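Local coordinates for protein putative citrate lyase, alfa subunit (Streptococcus mutans, PDB 2HJ0) that is a putative citrate lyase alpha subunit of the CitF family, found as a two-chain assembly whose chains each carry two mixed beta sheets with flanking helices, at residues A[146-151]-A[190-195]; A[351-356]-A[361-366]. All coordinates share one frame; numbering follows the deposited sequence.

Contact 1 (A[146-151]-A[190-195]); sequences RSHGGR and LGYAMI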
# COMPACT_ATOMS: atom_id res chain seq x y z
N ARG A 146 2.75 -16.28 -17.78
CA ARG A 146 2.16 -16.44 -16.46
C ARG A 146 0.82 -15.71 -16.42
O ARG A 146 0.64 -14.73 -17.14
CB ARG A 146 3.07 -15.83 -15.40
CG ARG A 146 4.49 -16.35 -15.35
CD ARG A 146 5.14 -15.86 -14.06
NE ARG A 146 6.31 -16.64 -13.68
CZ ARG A 146 7.53 -16.43 -14.14
NH1 ARG A 146 8.52 -17.22 -13.76
NH2 ARG A 146 7.79 -15.42 -14.96
N SER A 147 -0.11 -16.17 -15.59
CA SER A 147 -1.41 -15.53 -15.44
C SER A 147 -1.18 -14.26 -14.63
O SER A 147 -0.10 -14.08 -14.06
CB SER A 147 -2.38 -16.45 -14.69
OG SER A 147 -1.98 -16.65 -13.34
N HIS A 148 -2.16 -13.36 -14.58
CA HIS A 148 -1.97 -12.14 -13.79
C HIS A 148 -1.60 -12.52 -12.35
O HIS A 148 -0.74 -11.89 -11.74
CB HIS A 148 -3.23 -11.26 -13.79
CG HIS A 148 -3.55 -10.68 -15.13
ND1 HIS A 148 -2.57 -10.24 -16.00
CD2 HIS A 148 -4.73 -10.48 -15.76
CE1 HIS A 148 -3.14 -9.78 -17.10
NE2 HIS A 148 -4.45 -9.92 -16.98
N GLY A 149 -2.25 -13.56 -11.82
CA GLY A 149 -1.93 -14.00 -10.47
C GLY A 149 -0.54 -14.63 -10.42
O GLY A 149 0.22 -14.40 -9.48
N GLY A 150 -0.21 -15.42 -11.44
CA GLY A 150 1.10 -16.06 -11.48
C GLY A 150 2.24 -15.05 -11.44
O GLY A 150 3.26 -15.27 -10.79
N ARG A 151 2.07 -13.96 -12.17
CA ARG A 151 3.08 -12.92 -12.22
C ARG A 151 3.21 -12.29 -10.84
O ARG A 151 4.32 -12.06 -10.33
CB ARG A 151 2.69 -11.84 -13.23
CG ARG A 151 3.66 -10.68 -13.31
CD ARG A 151 3.20 -9.67 -14.33
NE ARG A 151 4.24 -8.72 -14.67
CZ ARG A 151 4.58 -7.68 -13.92
NH1 ARG A 151 3.94 -7.43 -12.78
NH2 ARG A 151 5.56 -6.88 -14.32
N LEU A 190 -4.44 1.15 -11.89
CA LEU A 190 -3.02 0.85 -12.12
C LEU A 190 -2.63 -0.41 -11.37
O LEU A 190 -1.49 -0.53 -10.92
CB LEU A 190 -2.17 2.01 -11.65
CG LEU A 190 -2.17 3.23 -12.56
CD1 LEU A 190 -1.30 4.31 -11.94
CD2 LEU A 190 -1.64 2.84 -13.95
N GLY A 191 -3.58 -1.33 -11.24
CA GLY A 191 -3.35 -2.57 -10.52
C GLY A 191 -2.16 -3.42 -10.92
O GLY A 191 -1.55 -4.05 -10.07
N TYR A 192 -1.83 -3.47 -12.21
CA TYR A 192 -0.69 -4.29 -12.59
C TYR A 192 0.60 -3.54 -12.25
O TYR A 192 1.55 -4.14 -11.78
CB TYR A 192 -0.75 -4.66 -14.08
CG TYR A 192 -2.00 -5.44 -14.46
CD1 TYR A 192 -2.37 -6.59 -13.76
CD2 TYR A 192 -2.84 -4.97 -15.48
CE1 TYR A 192 -3.58 -7.25 -14.06
CE2 TYR A 192 -4.04 -5.63 -15.79
CZ TYR A 192 -4.41 -6.76 -15.08
OH TYR A 192 -5.61 -7.39 -15.34
N ALA A 193 0.62 -2.22 -12.44
CA ALA A 193 1.83 -1.46 -12.14
C ALA A 193 2.10 -1.32 -10.64
O ALA A 193 3.25 -1.25 -10.21
CB ALA A 193 1.75 -0.08 -12.77
N MSE A 194 1.03 -1.29 -9.84
CA MSE A 194 1.19 -1.14 -8.40
C MSE A 194 2.03 -2.21 -7.75
O MSE A 194 2.72 -1.95 -6.76
CB MSE A 194 -0.18 -1.09 -7.71
CG MSE A 194 -0.87 0.27 -7.82
SE MSE A 194 -2.77 0.21 -7.45
CE MSE A 194 -2.78 0.85 -5.62
N ILE A 195 2.00 -3.42 -8.29
CA ILE A 195 2.79 -4.48 -7.71
C ILE A 195 4.25 -4.29 -8.09
O ILE A 195 5.14 -4.55 -7.30
CB ILE A 195 2.28 -5.84 -8.16
CG1 ILE A 195 3.19 -6.93 -7.61
CG2 ILE A 195 2.21 -5.90 -9.66
CD1 ILE A 195 2.68 -8.30 -7.93

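Contact 2 (A[351-356]-A[361-366]); sequences ANMYAS and GSVINQ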
# COMPACT_ATOMS: atom_id res chain seq x y z
N ALA A 351 -2.82 -6.11 -8.65
CA ALA A 351 -2.98 -7.48 -9.16
C ALA A 351 -2.77 -8.56 -8.11
O ALA A 351 -3.33 -9.65 -8.24
CB ALA A 351 -2.02 -7.71 -10.33
N ASN A 352 -1.97 -8.30 -7.09
CA ASN A 352 -1.74 -9.31 -6.07
C ASN A 352 -3.00 -9.52 -5.26
O ASN A 352 -3.45 -10.66 -5.08
CB ASN A 352 -0.60 -8.93 -5.14
CG ASN A 352 -0.20 -10.07 -4.20
OD1 ASN A 352 0.29 -11.12 -4.65
ND2 ASN A 352 -0.44 -9.89 -2.91
N MSE A 353 -3.58 -8.44 -4.76
CA MSE A 353 -4.80 -8.57 -3.99
C MSE A 353 -5.88 -9.18 -4.87
O MSE A 353 -6.82 -9.83 -4.39
CB MSE A 353 -5.28 -7.21 -3.51
CG MSE A 353 -6.46 -7.30 -2.57
SE MSE A 353 -6.94 -5.56 -1.95
CE MSE A 353 -8.84 -5.77 -1.87
N TYR A 354 -5.71 -8.97 -6.18
CA TYR A 354 -6.64 -9.46 -7.19
C TYR A 354 -6.69 -10.96 -7.37
O TYR A 354 -7.70 -11.58 -7.01
CB TYR A 354 -6.35 -8.79 -8.55
CG TYR A 354 -7.20 -9.33 -9.69
CD1 TYR A 354 -8.57 -9.48 -9.54
CD2 TYR A 354 -6.62 -9.74 -10.89
CE1 TYR A 354 -9.36 -10.03 -10.55
CE2 TYR A 354 -7.40 -10.29 -11.92
CZ TYR A 354 -8.77 -10.44 -11.74
OH TYR A 354 -9.58 -11.01 -12.71
N ALA A 355 -5.63 -11.57 -7.90
CA ALA A 355 -5.70 -13.00 -8.15
C ALA A 355 -4.50 -13.87 -7.79
O ALA A 355 -4.27 -14.90 -8.43
CB ALA A 355 -6.05 -13.21 -9.60
N SER A 356 -3.76 -13.50 -6.75
CA SER A 356 -2.60 -14.28 -6.37
C SER A 356 -2.94 -15.51 -5.56
O SER A 356 -3.62 -15.43 -4.55
CB SER A 356 -1.61 -13.45 -5.57
OG SER A 356 -0.62 -14.29 -5.00
N GLY A 361 -4.88 -13.61 0.91
CA GLY A 361 -6.25 -13.57 0.44
C GLY A 361 -6.49 -12.67 -0.75
O GLY A 361 -6.15 -11.49 -0.72
N SER A 362 -7.12 -13.21 -1.78
CA SER A 362 -7.39 -12.47 -3.00
C SER A 362 -8.89 -12.23 -3.17
O SER A 362 -9.69 -13.00 -2.66
CB SER A 362 -6.89 -13.26 -4.19
OG SER A 362 -7.74 -14.38 -4.39
N VAL A 363 -9.26 -11.19 -3.90
CA VAL A 363 -10.68 -10.90 -4.08
C VAL A 363 -11.40 -11.99 -4.88
O VAL A 363 -12.54 -12.35 -4.56
CB VAL A 363 -10.93 -9.52 -4.75
CG1 VAL A 363 -10.33 -8.41 -3.89
CG2 VAL A 363 -10.31 -9.49 -6.13
N ILE A 364 -10.75 -12.54 -5.89
CA ILE A 364 -11.40 -13.58 -6.69
C ILE A 364 -11.77 -14.78 -5.82
O ILE A 364 -12.52 -15.68 -6.23
CB ILE A 364 -10.49 -14.06 -7.82
CG1 ILE A 364 -9.22 -14.68 -7.20
CG2 ILE A 364 -10.19 -12.91 -8.76
CD1 ILE A 364 -8.38 -15.48 -8.17
N ASN A 365 -11.21 -14.81 -4.62
CA ASN A 365 -11.49 -15.88 -3.68
C ASN A 365 -12.88 -15.67 -3.08
O ASN A 365 -13.45 -16.57 -2.44
CB ASN A 365 -10.44 -15.88 -2.59
CG ASN A 365 -10.05 -17.27 -2.16
OD1 ASN A 365 -8.96 -17.47 -1.62
ND2 ASN A 365 -10.93 -18.24 -2.41
N GLN A 366 -13.42 -14.48 -3.29
CA GLN A 366 -14.74 -14.16 -2.79
C GLN A 366 -15.70 -14.05 -3.95
O GLN A 366 -16.83 -13.59 -3.80
CB GLN A 366 -14.69 -12.85 -2.02
CG GLN A 366 -13.69 -12.88 -0.87
CD GLN A 366 -13.97 -14.00 0.10
OE1 GLN A 366 -13.05 -14.50 0.76
NE2 GLN A 366 -15.23 -14.39 0.22

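Contact 1 (A[146-151]-A[190-195])
H148 and Y192 meet ring to ring between the starts of two helices. The imidazole and phenol centroids lie 4.4 Å apart with planes inclined at 35°, an oblique pairing. Y192 OH sits 3.0 Å above one face of the imidazole, displaced toward its rim, and is 3.2 Å from H148 NE2. Further down the phenol, CE1 of Y192 approaches CG of H148 at 3.6 Å. Both side chains set CG opposite their own carbonyl carbon, which carries the two rings into the gap between the helices. The tyrosine has more company: H71 stacks on its ring, H72 meets it at a low angle, and its hydroxyl is hydrogen-bonded to Q329. A citric acid molecule, probably from the crystallisation liquor, comes within about 3 Å of the H148 side chain (nearest atoms) and may mark a pocket beside H148.

I195 CG2 is modelled 3.9 Å from NH1 of R151, at the edge of the guanidinium and in its plane, a doubtful contact because this methyl is placed too close to Y192 O. R151 runs straight out, CG opposite the backbone N (chi1 177°), to deliver its polar end to a salt bridge from NH1 to D196 and a hydrogen bond from NH2 to the carbonyl of A98.

Among the polar contacts within 146-151, S147 is the N-cap: its OG accepts from G150 N at 2.9 Å. D402 bonds to both S147 OG and G149 N, giving the first turn a side-chain acceptor as well as its cap.

Helix 148-157 follows strand 143-145, and helix 191-199 leads into strand 202-207; both strands belong to the ten-stranded sheet, and R151 also reaches strand 95-99 between them.

Contact 2 (A[351-356]-A[361-366])
The short helix 351-355 is met by the start of a 3-10 segment, 363-365, after a four-residue connection. V363 N donates to M353 O over 2.8 Å, the N-H···O angle being 151°. CA of S362 approaches the same oxygen at 3.0 Å in a CA-H···O contact. One residue on, I364 N gives a weak bond to Y354 O, 3.4 Å long.

Side chains pack around these two links. CE of the selenomethionine M353 lies against V363 CG1 at 3.6 Å, the two side chains crossing at about a right angle. CG2 of V363 comes to the edge of the Y354 ring, 3.8 Å from CD1, while I364 CG2 approaches CE1 obliquely at 3.5 Å. With CG1 of I364 held between its backbone N and carbonyl carbon (chi1 62°), CD1 extends to A355 CB at 3.6 Å. The Y354 hydroxyl is bonded to Q277, and T403 of helix 400-406 touches both Y354 and I364.

In the second subunit, Q222 bonds to G361 O and packs on M353, while Y213 packs on V363. Of two helix carbonyls, that of M353 is thus well satisfied by the 361-366 segment and that of Y354 only weakly, in a buried, largely apolar setting at the subunit interface.

Along the chain the two contacts come in series. Contact 1 closes a long loop, with 38 residues between its segments that include strand 164-169 of the ten-stranded sheet. Contact 2 opens well over a hundred residues later, just after strand 346-348 at the edge of the nine-stranded sheet, and closes a short loop of four residues before strand 369-372. Their centres are 11 Å apart and they touch directly: G191 O and A351 N, 2.8 Å apart, probably form a hydrogen bond, and CD1 of Y192 packs on CB of A351 at 3.6 Å. Helix 191-199, leading into the ten-stranded sheet, is thereby joined to helix 351-355, which follows an edge strand of the other.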